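Local coordinates for protein N-acetyltransferase (Staphylococcus aureus subsp. aureus, PDB 4M85) that probably transfers an acetyl group from acetyl-coenzyme A to an amine of its substrate, at residues Gly71-Tyr76 and Tyr114-Ile119; Thr52-Tyr57 and Glu79-Tyr84. One frame throughout, in Å; residues are numbered along the deposited sequence.

Contact 1. Residues Gly71-Tyr76 and Tyr114-Ile119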
ATOM      1  N   GLY A  71       6.188 -10.084  -1.447  1.00 18.82           N
ATOM      2  CA  GLY A  71       5.274  -9.179  -0.777  1.00 17.92           C
ATOM      3  C   GLY A  71       5.866  -7.801  -0.653  1.00 16.82           C
ATOM      4  O   GLY A  71       7.056  -7.607  -0.900  1.00 17.18           O
ATOM      5  N   CYS A  72       5.043  -6.856  -0.215  1.00 16.55           N
ATOM      6  CA  CYS A  72       5.511  -5.489  -0.005  1.00 16.07           C
ATOM      7  C   CYS A  72       4.706  -4.735   1.014  1.00 15.07           C
ATOM      8  O   CYS A  72       3.587  -5.124   1.343  1.00 14.60           O
ATOM      9  CB  CYS A  72       5.542  -4.692  -1.293  1.00 16.35           C
ATOM     10  SG  CYS A  72       3.925  -4.215  -1.896  1.00 20.35           S
ATOM     11  N   ILE A  73       5.328  -3.671   1.536  1.00 14.64           N
ATOM     12  CA  ILE A  73       4.704  -2.777   2.492  1.00 14.95           C
ATOM     13  C   ILE A  73       4.921  -1.321   2.045  1.00 15.15           C
ATOM     14  O   ILE A  73       6.019  -0.961   1.670  1.00 14.84           O
ATOM     15  CB  ILE A  73       5.209  -3.009   3.937  1.00 15.12           C
ATOM     16  CG1 ILE A  73       4.405  -2.156   4.904  1.00 15.06           C
ATOM     17  CG2 ILE A  73       6.708  -2.721   4.082  1.00 15.44           C
ATOM     18  CD1 ILE A  73       4.395  -2.662   6.331  1.00 16.28           C
ATOM     19  N   ILE A  74       3.856  -0.510   2.069  1.00 15.15           N
ATOM     20  CA  ILE A  74       3.880   0.844   1.444  1.00 15.25           C
ATOM     21  C   ILE A  74       3.496   1.848   2.517  1.00 14.72           C
ATOM     22  O   ILE A  74       2.458   1.716   3.118  1.00 13.89           O
ATOM     23  CB  ILE A  74       2.862   0.966   0.275  1.00 16.44           C
ATOM     24  CG1 ILE A  74       3.028  -0.202  -0.690  1.00 16.23           C
ATOM     25  CG2 ILE A  74       3.009   2.304  -0.463  1.00 16.39           C
ATOM     26  CD1 ILE A  74       2.090  -0.207  -1.888  1.00 17.12           C
ATOM     27  N   SER A  75       4.368   2.837   2.744  1.00 16.10           N
ATOM     28  CA  SER A  75       4.184   3.824   3.793  1.00 15.92           C
ATOM     29  C   SER A  75       4.836   5.162   3.427  1.00 15.88           C
ATOM     30  O   SER A  75       5.791   5.187   2.683  1.00 16.10           O
ATOM     31  CB  SER A  75       4.776   3.320   5.089  1.00 15.97           C
ATOM     32  OG  SER A  75       6.187   3.204   5.007  1.00 15.81           O
ATOM     33  N   TYR A  76       4.299   6.244   3.980  1.00 17.33           N
ATOM     34  CA  TYR A  76       4.731   7.631   3.683  1.00 18.12           C
ATOM     35  C   TYR A  76       4.057   8.582   4.686  1.00 19.18           C
ATOM     36  O   TYR A  76       3.081   8.192   5.358  1.00 18.89           O
ATOM     37  CB  TYR A  76       4.356   8.013   2.242  1.00 17.17           C
ATOM     38  CG  TYR A  76       2.967   7.574   1.869  1.00 18.21           C
ATOM     39  CD1 TYR A  76       2.754   6.440   1.106  1.00 18.25           C
ATOM     40  CD2 TYR A  76       1.856   8.271   2.314  1.00 18.65           C
ATOM     41  CE1 TYR A  76       1.479   6.000   0.804  1.00 18.64           C
ATOM     42  CE2 TYR A  76       0.581   7.846   2.003  1.00 19.71           C
ATOM     43  CZ  TYR A  76       0.397   6.704   1.257  1.00 19.45           C
ATOM     44  OH  TYR A  76      -0.890   6.302   0.957  1.00 20.65           O
ATOM     45  N   TYR A 114       2.971   8.642  10.280  1.00 23.46           N
ATOM     46  CA  TYR A 114       3.592   7.960   9.162  1.00 24.64           C
ATOM     47  C   TYR A 114       2.688   6.772   8.801  1.00 22.77           C
ATOM     48  O   TYR A 114       2.669   5.738   9.500  1.00 20.73           O
ATOM     49  CB  TYR A 114       5.016   7.558   9.504  1.00 26.08           C
ATOM     50  CG  TYR A 114       5.916   7.641   8.318  1.00 30.77           C
ATOM     51  CD1 TYR A 114       6.656   8.792   8.048  1.00 32.80           C
ATOM     52  CD2 TYR A 114       6.005   6.562   7.420  1.00 33.43           C
ATOM     53  CE1 TYR A 114       7.470   8.864   6.918  1.00 34.75           C
ATOM     54  CE2 TYR A 114       6.824   6.612   6.300  1.00 35.75           C
ATOM     55  CZ  TYR A 114       7.556   7.756   6.050  1.00 37.98           C
ATOM     56  OH  TYR A 114       8.345   7.759   4.921  1.00 42.92           O
ATOM     57  N   TYR A 115       1.908   6.968   7.735  1.00 21.69           N
ATOM     58  CA  TYR A 115       0.812   6.071   7.346  1.00 21.12           C
ATOM     59  C   TYR A 115       1.302   4.881   6.558  1.00 20.73           C
ATOM     60  O   TYR A 115       1.995   5.024   5.550  1.00 19.78           O
ATOM     61  CB  TYR A 115      -0.234   6.823   6.491  1.00 21.27           C
ATOM     62  CG  TYR A 115      -1.418   6.000   6.022  1.00 21.50           C
ATOM     63  CD1 TYR A 115      -2.213   5.293   6.931  1.00 21.50           C
ATOM     64  CD2 TYR A 115      -1.784   5.967   4.670  1.00 21.49           C
ATOM     65  CE1 TYR A 115      -3.316   4.572   6.513  1.00 21.49           C
ATOM     66  CE2 TYR A 115      -2.882   5.254   4.249  1.00 20.62           C
ATOM     67  CZ  TYR A 115      -3.626   4.552   5.176  1.00 20.99           C
ATOM     68  OH  TYR A 115      -4.697   3.843   4.778  1.00 21.06           O
ATOM     69  N   ILE A 116       0.905   3.699   7.015  1.00 20.53           N
ATOM     70  CA  ILE A 116       1.166   2.470   6.314  1.00 20.74           C
ATOM     71  C   ILE A 116      -0.113   2.164   5.538  1.00 20.91           C
ATOM     72  O   ILE A 116      -1.102   1.721   6.105  1.00 20.96           O
ATOM     73  CB  ILE A 116       1.473   1.329   7.289  1.00 20.76           C
ATOM     74  CG1 ILE A 116       2.690   1.677   8.161  1.00 20.01           C
ATOM     75  CG2 ILE A 116       1.765   0.064   6.511  1.00 21.27           C
ATOM     76  CD1 ILE A 116       2.883   0.779   9.353  1.00 20.01           C
ATOM     77  N   GLU A 117      -0.066   2.390   4.237  1.00 21.14           N
ATOM     78  CA  GLU A 117      -1.230   2.271   3.394  1.00 22.63           C
ATOM     79  C   GLU A 117      -1.552   0.807   3.049  1.00 20.55           C
ATOM     80  O   GLU A 117      -2.717   0.429   3.001  1.00 19.14           O
ATOM     81  CB  GLU A 117      -0.995   3.064   2.094  1.00 25.19           C
ATOM     82  CG  GLU A 117      -2.170   3.045   1.122  1.00 30.11           C
ATOM     83  CD  GLU A 117      -1.775   3.417  -0.314  1.00 35.38           C
ATOM     84  OE1 GLU A 117      -0.958   4.330  -0.524  1.00 35.29           O
ATOM     85  OE2 GLU A 117      -2.300   2.792  -1.246  1.00 43.58           O
ATOM     86  N   THR A 118      -0.519   0.017   2.774  1.00 20.17           N
ATOM     87  CA  THR A 118      -0.675  -1.295   2.151  1.00 21.37           C
ATOM     88  C   THR A 118       0.335  -2.305   2.718  1.00 20.10           C
ATOM     89  O   THR A 118       1.517  -1.985   2.843  1.00 20.05           O
ATOM     90  CB  THR A 118      -0.429  -1.217   0.608  1.00 23.09           C
ATOM     91  OG1 THR A 118      -1.337  -0.302  -0.007  1.00 23.81           O
ATOM     92  CG2 THR A 118      -0.621  -2.547  -0.019  1.00 23.55           C
ATOM     93  N   ILE A 119      -0.148  -3.495   3.085  1.00 19.25           N
ATOM     94  CA  ILE A 119       0.707  -4.649   3.376  1.00 20.13           C
ATOM     95  C   ILE A 119       0.156  -5.805   2.593  1.00 19.02           C
ATOM     96  O   ILE A 119      -0.950  -6.236   2.876  1.00 19.62           O
ATOM     97  CB  ILE A 119       0.707  -5.069   4.860  1.00 20.30           C
ATOM     98  CG1 ILE A 119       1.115  -3.916   5.744  1.00 20.94           C
ATOM     99  CG2 ILE A 119       1.671  -6.226   5.047  1.00 20.71           C
ATOM    100  CD1 ILE A 119       0.959  -4.184   7.230  1.00 22.02           C
TER
HETATM  101  O   HOH W   1       8.338   5.316   3.417  1.00 30.41           O
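Tyr76 and Tyr115 form an antiparallel hydrogen-bonded pair, joined by Tyr76 N to Tyr115 O at 3.0 Å and by Tyr115 N to Tyr76 O at 2.9 Å. The ladder resumes at Ile74, whose N gives a bond to Thr118 O in the carbonyl plane. Ile74 O, turned to the same strand, takes two donors, Glu117 N at 2.8 Å and, weakly, Thr118 N. Two residues thus face one: a classic beta bulge at Glu117 and Thr118, where the backbone of Glu117 has a helix-like psi of -41°. The paired strands, 68-77 and 114-121, are central neighbours in the mixed sheet of the GNAT fold; in this family such a bulge commonly splays the second strand from the next and opens the acetyl-CoA cleft, as is likely here.

Among polar side chains, Tyr76 OH donates a very short bond to Glu117 OE1, which lies at the edge of the tyrosine ring; the carboxylate plane is turned 67° from that ring. CG of Tyr76 sits between its own N and carbonyl carbon (chi1 44°), and the ring leans across to the glutamate. Tyr114 lays one ring face over the backbone at Tyr76 C, while a water bridges its OH to Ser75 O.

Apolar contacts link Ile73, Ile116 and Ile119, which share a face with Ser75. Ile73 CD1 meets Ile119 CG1 at 3.6 Å, the two side chains alongside, and Ile116 CG2 at 3.8 Å; helix 130-140 packs over this group through Leu135, Leu138 and Ala131.

Contact 2. Residues Thr52-Tyr57 and Glu79-Tyr84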
ATOM      1  N   THR A  52       6.188  10.853  -7.789  1.00 17.66           N
ATOM      2  CA  THR A  52       6.090  10.404  -6.406  1.00 18.19           C
ATOM      3  C   THR A  52       4.650  10.285  -5.953  1.00 17.03           C
ATOM      4  O   THR A  52       4.144  11.108  -5.170  1.00 18.20           O
ATOM      5  CB  THR A  52       6.934  11.284  -5.470  1.00 18.83           C
ATOM      6  OG1 THR A  52       8.228  11.413  -6.047  1.00 19.04           O
ATOM      7  CG2 THR A  52       7.106  10.641  -4.092  1.00 18.77           C
ATOM      8  N   TYR A  53       4.012   9.239  -6.479  1.00 16.25           N
ATOM      9  CA  TYR A  53       2.672   8.846  -6.140  1.00 16.93           C
ATOM     10  C   TYR A  53       2.760   8.108  -4.788  1.00 16.33           C
ATOM     11  O   TYR A  53       3.856   7.837  -4.296  1.00 14.93           O
ATOM     12  CB  TYR A  53       2.052   7.971  -7.272  1.00 17.09           C
ATOM     13  CG  TYR A  53       0.643   7.595  -6.962  1.00 17.82           C
ATOM     14  CD1 TYR A  53      -0.305   8.563  -6.773  1.00 18.14           C
ATOM     15  CD2 TYR A  53       0.269   6.269  -6.799  1.00 18.56           C
ATOM     16  CE1 TYR A  53      -1.596   8.239  -6.429  1.00 19.69           C
ATOM     17  CE2 TYR A  53      -1.030   5.926  -6.470  1.00 19.02           C
ATOM     18  CZ  TYR A  53      -1.962   6.921  -6.274  1.00 19.77           C
ATOM     19  OH  TYR A  53      -3.262   6.634  -5.904  1.00 19.69           O
ATOM     20  N   ARG A  54       1.619   7.868  -4.163  1.00 17.65           N
ATOM     21  CA  ARG A  54       1.533   7.007  -2.961  1.00 17.73           C
ATOM     22  C   ARG A  54       2.436   5.769  -3.058  1.00 18.89           C
ATOM     23  O   ARG A  54       3.226   5.451  -2.131  1.00 18.06           O
ATOM     24  CB  ARG A  54       0.095   6.532  -2.791  1.00 18.03           C
ATOM     25  CG  ARG A  54      -0.884   7.550  -2.225  1.00 17.73           C
ATOM     26  CD  ARG A  54      -2.286   7.008  -2.372  1.00 18.09           C
ATOM     27  NE  ARG A  54      -3.336   7.987  -2.094  1.00 19.50           N
ATOM     28  CZ  ARG A  54      -3.910   8.190  -0.906  1.00 19.66           C
ATOM     29  NH1 ARG A  54      -3.548   7.496   0.172  1.00 19.70           N
ATOM     30  NH2 ARG A  54      -4.885   9.081  -0.804  1.00 19.98           N
ATOM     31  N   THR A  55       2.323   5.078  -4.193  1.00 19.87           N
ATOM     32  CA  THR A  55       3.080   3.844  -4.438  1.00 21.12           C
ATOM     33  C   THR A  55       4.493   4.045  -5.013  1.00 20.76           C
ATOM     34  O   THR A  55       5.055   3.110  -5.573  1.00 19.13           O
ATOM     35  CB  THR A  55       2.266   2.884  -5.333  1.00 21.95           C
ATOM     36  OG1 THR A  55       1.927   3.538  -6.538  1.00 24.27           O
ATOM     37  CG2 THR A  55       0.983   2.488  -4.665  1.00 23.21           C
ATOM     38  N   PHE A  56       5.088   5.233  -4.868  1.00 19.91           N
ATOM     39  CA  PHE A  56       6.487   5.396  -5.282  1.00 21.96           C
ATOM     40  C   PHE A  56       7.343   4.301  -4.670  1.00 19.62           C
ATOM     41  O   PHE A  56       7.125   3.925  -3.529  1.00 18.42           O
ATOM     42  CB  PHE A  56       7.086   6.750  -4.880  1.00 24.67           C
ATOM     43  CG  PHE A  56       8.184   7.230  -5.799  1.00 30.66           C
ATOM     44  CD1 PHE A  56       9.317   7.884  -5.301  1.00 36.31           C
ATOM     45  CD2 PHE A  56       8.061   7.101  -7.200  1.00 32.24           C
ATOM     46  CE1 PHE A  56      10.310   8.368  -6.176  1.00 37.03           C
ATOM     47  CE2 PHE A  56       9.041   7.556  -8.056  1.00 32.40           C
ATOM     48  CZ  PHE A  56      10.176   8.196  -7.553  1.00 36.42           C
ATOM     49  N   TYR A  57       8.322   3.812  -5.423  1.00 19.98           N
ATOM     50  CA  TYR A  57       9.219   2.751  -4.932  1.00 20.58           C
ATOM     51  C   TYR A  57      10.005   3.197  -3.711  1.00 21.83           C
ATOM     52  O   TYR A  57      10.444   2.357  -2.915  1.00 20.58           O
ATOM     53  CB  TYR A  57      10.169   2.221  -6.039  1.00 21.13           C
ATOM     54  CG  TYR A  57      11.296   3.149  -6.413  1.00 21.33           C
ATOM     55  CD1 TYR A  57      11.134   4.089  -7.411  1.00 21.55           C
ATOM     56  CD2 TYR A  57      12.530   3.075  -5.775  1.00 22.49           C
ATOM     57  CE1 TYR A  57      12.150   4.944  -7.761  1.00 23.10           C
ATOM     58  CE2 TYR A  57      13.558   3.938  -6.105  1.00 23.08           C
ATOM     59  CZ  TYR A  57      13.362   4.873  -7.100  1.00 23.98           C
ATOM     60  OH  TYR A  57      14.360   5.746  -7.444  1.00 24.33           O
ATOM     61  N   GLU A  79       1.149  13.787   6.372  1.00 26.64           N
ATOM     62  CA  GLU A  79       1.005  15.197   6.045  1.00 30.49           C
ATOM     63  C   GLU A  79       1.156  15.460   4.551  1.00 28.87           C
ATOM     64  O   GLU A  79       0.555  16.377   4.037  1.00 29.83           O
ATOM     65  CB  GLU A  79       1.921  16.079   6.887  1.00 35.36           C
ATOM     66  CG  GLU A  79       3.410  15.984   6.639  1.00 41.27           C
ATOM     67  CD  GLU A  79       4.169  17.046   7.420  1.00 49.48           C
ATOM     68  OE1 GLU A  79       3.512  17.985   7.933  1.00 56.42           O
ATOM     69  OE2 GLU A  79       5.408  16.946   7.534  1.00 57.22           O
ATOM     70  N   ASN A  80       1.900  14.623   3.844  1.00 27.87           N
ATOM     71  CA  ASN A  80       2.021  14.763   2.400  1.00 26.91           C
ATOM     72  C   ASN A  80       1.102  13.833   1.582  1.00 25.88           C
ATOM     73  O   ASN A  80       1.263  13.723   0.364  1.00 25.11           O
ATOM     74  CB  ASN A  80       3.476  14.563   2.008  1.00 27.38           C
ATOM     75  CG  ASN A  80       4.370  15.738   2.410  1.00 30.65           C
ATOM     76  OD1 ASN A  80       3.907  16.842   2.642  1.00 32.26           O
ATOM     77  ND2 ASN A  80       5.662  15.495   2.478  1.00 33.62           N
ATOM     78  N   GLU A  81       0.124  13.201   2.230  1.00 24.97           N
ATOM     79  CA  GLU A  81      -0.702  12.162   1.584  1.00 24.32           C
ATOM     80  C   GLU A  81      -1.370  12.638   0.294  1.00 24.49           C
ATOM     81  O   GLU A  81      -1.260  11.987  -0.743  1.00 22.39           O
ATOM     82  CB  GLU A  81      -1.807  11.651   2.526  1.00 23.31           C
ATOM     83  CG  GLU A  81      -2.621  10.509   1.936  1.00 23.21           C
ATOM     84  CD  GLU A  81      -3.798  10.063   2.801  1.00 23.85           C
ATOM     85  OE1 GLU A  81      -3.921  10.470   3.981  1.00 24.13           O
ATOM     86  OE2 GLU A  81      -4.627   9.283   2.293  1.00 24.07           O
ATOM     87  N   LEU A  82      -2.108  13.741   0.387  1.00 25.78           N
ATOM     88  CA  LEU A  82      -2.839  14.272  -0.762  1.00 26.14           C
ATOM     89  C   LEU A  82      -1.880  14.815  -1.841  1.00 24.93           C
ATOM     90  O   LEU A  82      -2.217  14.801  -3.010  1.00 25.78           O
ATOM     91  CB  LEU A  82      -3.858  15.328  -0.312  1.00 28.39           C
ATOM     92  CG  LEU A  82      -5.022  14.832   0.559  1.00 29.60           C
ATOM     93  CD1 LEU A  82      -6.096  15.910   0.649  1.00 31.98           C
ATOM     94  CD2 LEU A  82      -5.631  13.551   0.019  1.00 30.32           C
ATOM     95  N   LYS A  83      -0.673  15.242  -1.463  1.00 24.79           N
ATOM     96  CA  LYS A  83       0.323  15.643  -2.454  1.00 24.70           C
ATOM     97  C   LYS A  83       0.838  14.445  -3.248  1.00 23.18           C
ATOM     98  O   LYS A  83       1.023  14.516  -4.477  1.00 22.43           O
ATOM     99  CB  LYS A  83       1.491  16.350  -1.796  1.00 26.33           C
ATOM    100  CG  LYS A  83       2.508  16.856  -2.802  1.00 27.80           C
ATOM    101  CD  LYS A  83       3.719  17.457  -2.115  1.00 30.46           C
ATOM    102  CE  LYS A  83       4.899  16.503  -2.106  1.00 32.64           C
ATOM    103  NZ  LYS A  83       5.765  16.693  -0.912  1.00 33.58           N
ATOM    104  N   TYR A  84       1.072  13.333  -2.552  1.00 21.55           N
ATOM    105  CA  TYR A  84       1.409  12.079  -3.242  1.00 19.85           C
ATOM    106  C   TYR A  84       0.303  11.641  -4.222  1.00 19.95           C
ATOM    107  O   TYR A  84       0.580  11.267  -5.378  1.00 18.49           O
ATOM    108  CB  TYR A  84       1.719  10.975  -2.217  1.00 18.92           C
ATOM    109  CG  TYR A  84       2.895  11.292  -1.309  1.00 18.16           C
ATOM    110  CD1 TYR A  84       4.021  11.932  -1.797  1.00 17.50           C
ATOM    111  CD2 TYR A  84       2.867  10.953   0.043  1.00 18.74           C
ATOM    112  CE1 TYR A  84       5.095  12.214  -0.978  1.00 18.40           C
ATOM    113  CE2 TYR A  84       3.937  11.238   0.875  1.00 18.19           C
ATOM    114  CZ  TYR A  84       5.043  11.865   0.360  1.00 18.63           C
ATOM    115  OH  TYR A  84       6.118  12.172   1.184  1.00 19.86           O
TER
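Arg54 holds Glu81 end-on, with NH1 and NH2 converging on a single carboxylate oxygen: NH1 lies 3.0 Å and NH2 3.1 Å from Glu81 OE2. The salt bridge is bent, both N-H...O angles falling well short of straight, and OE2 is met on its anti side. Guanidinium and carboxylate planes stand 83° apart, so the flat groups are nearly perpendicular rather than laid edge against edge. Both side chains are extended, and together they span the gap between loop and helix.

Neither charged group relies on this bridge alone. Glu81 OE2 also accepts from Glu108 N and Glu81 OE1 from Ala109 N, which ties the carboxylate to the backbone of a second loop. Arg54 NE forms a salt bridge with Glu85, whose OE1 also bonds Tyr53 OH, and NH2 has a weak bond to Leu104 O. The backbone Arg54 O is bonded to His59 ND1. The two carboxylates probably balance the buried positive charge.

Beside the bridge the contact is made by carbonyl oxygens and carbon. Tyr84 O receives the CA-H of Tyr53 nearly straight on, CA to O 3.3 Å with 166° at the hydrogen, and Tyr53 CD1 comes within 3.2 Å of the same oxygen. In return, Thr52 O lies 3.5 Å from Tyr84 CD1, and Thr52 CG2 runs alongside that ring, 4.0 Å from Tyr84 CE1. The chain around Arg54 and Thr55 folds as a type I turn, closed by Phe56 N to Tyr53 O.

This turn belongs to the loop between helix 37-49 and strand 60-65, and it rests against the short helix 81-86 that follows strand 68-77, with Trp24 of helix 13-26 against Tyr53.

Contact 1 lies about 5 Å from the centre of the chain and joins two sheet strands; contact 2 is also buried but about 11 Å from that centre, joining a loop to a short helix beyond the C-terminal end of strand 68-77. The first rests on a backbone ladder broken by a bulge and on isoleucine packing, the second on a salt bridge and CA-H...O contacts, with no backbone-to-backbone hydrogen bond between its segments. Their main tie is the probable hydrogen bond between Tyr76 OH and Arg54 NH1 at 3.0 Å; Arg54 CB also packs 3.3 Å from Glu117 OE1, and Tyr84 CE2 against Tyr76 CB at 3.5 Å.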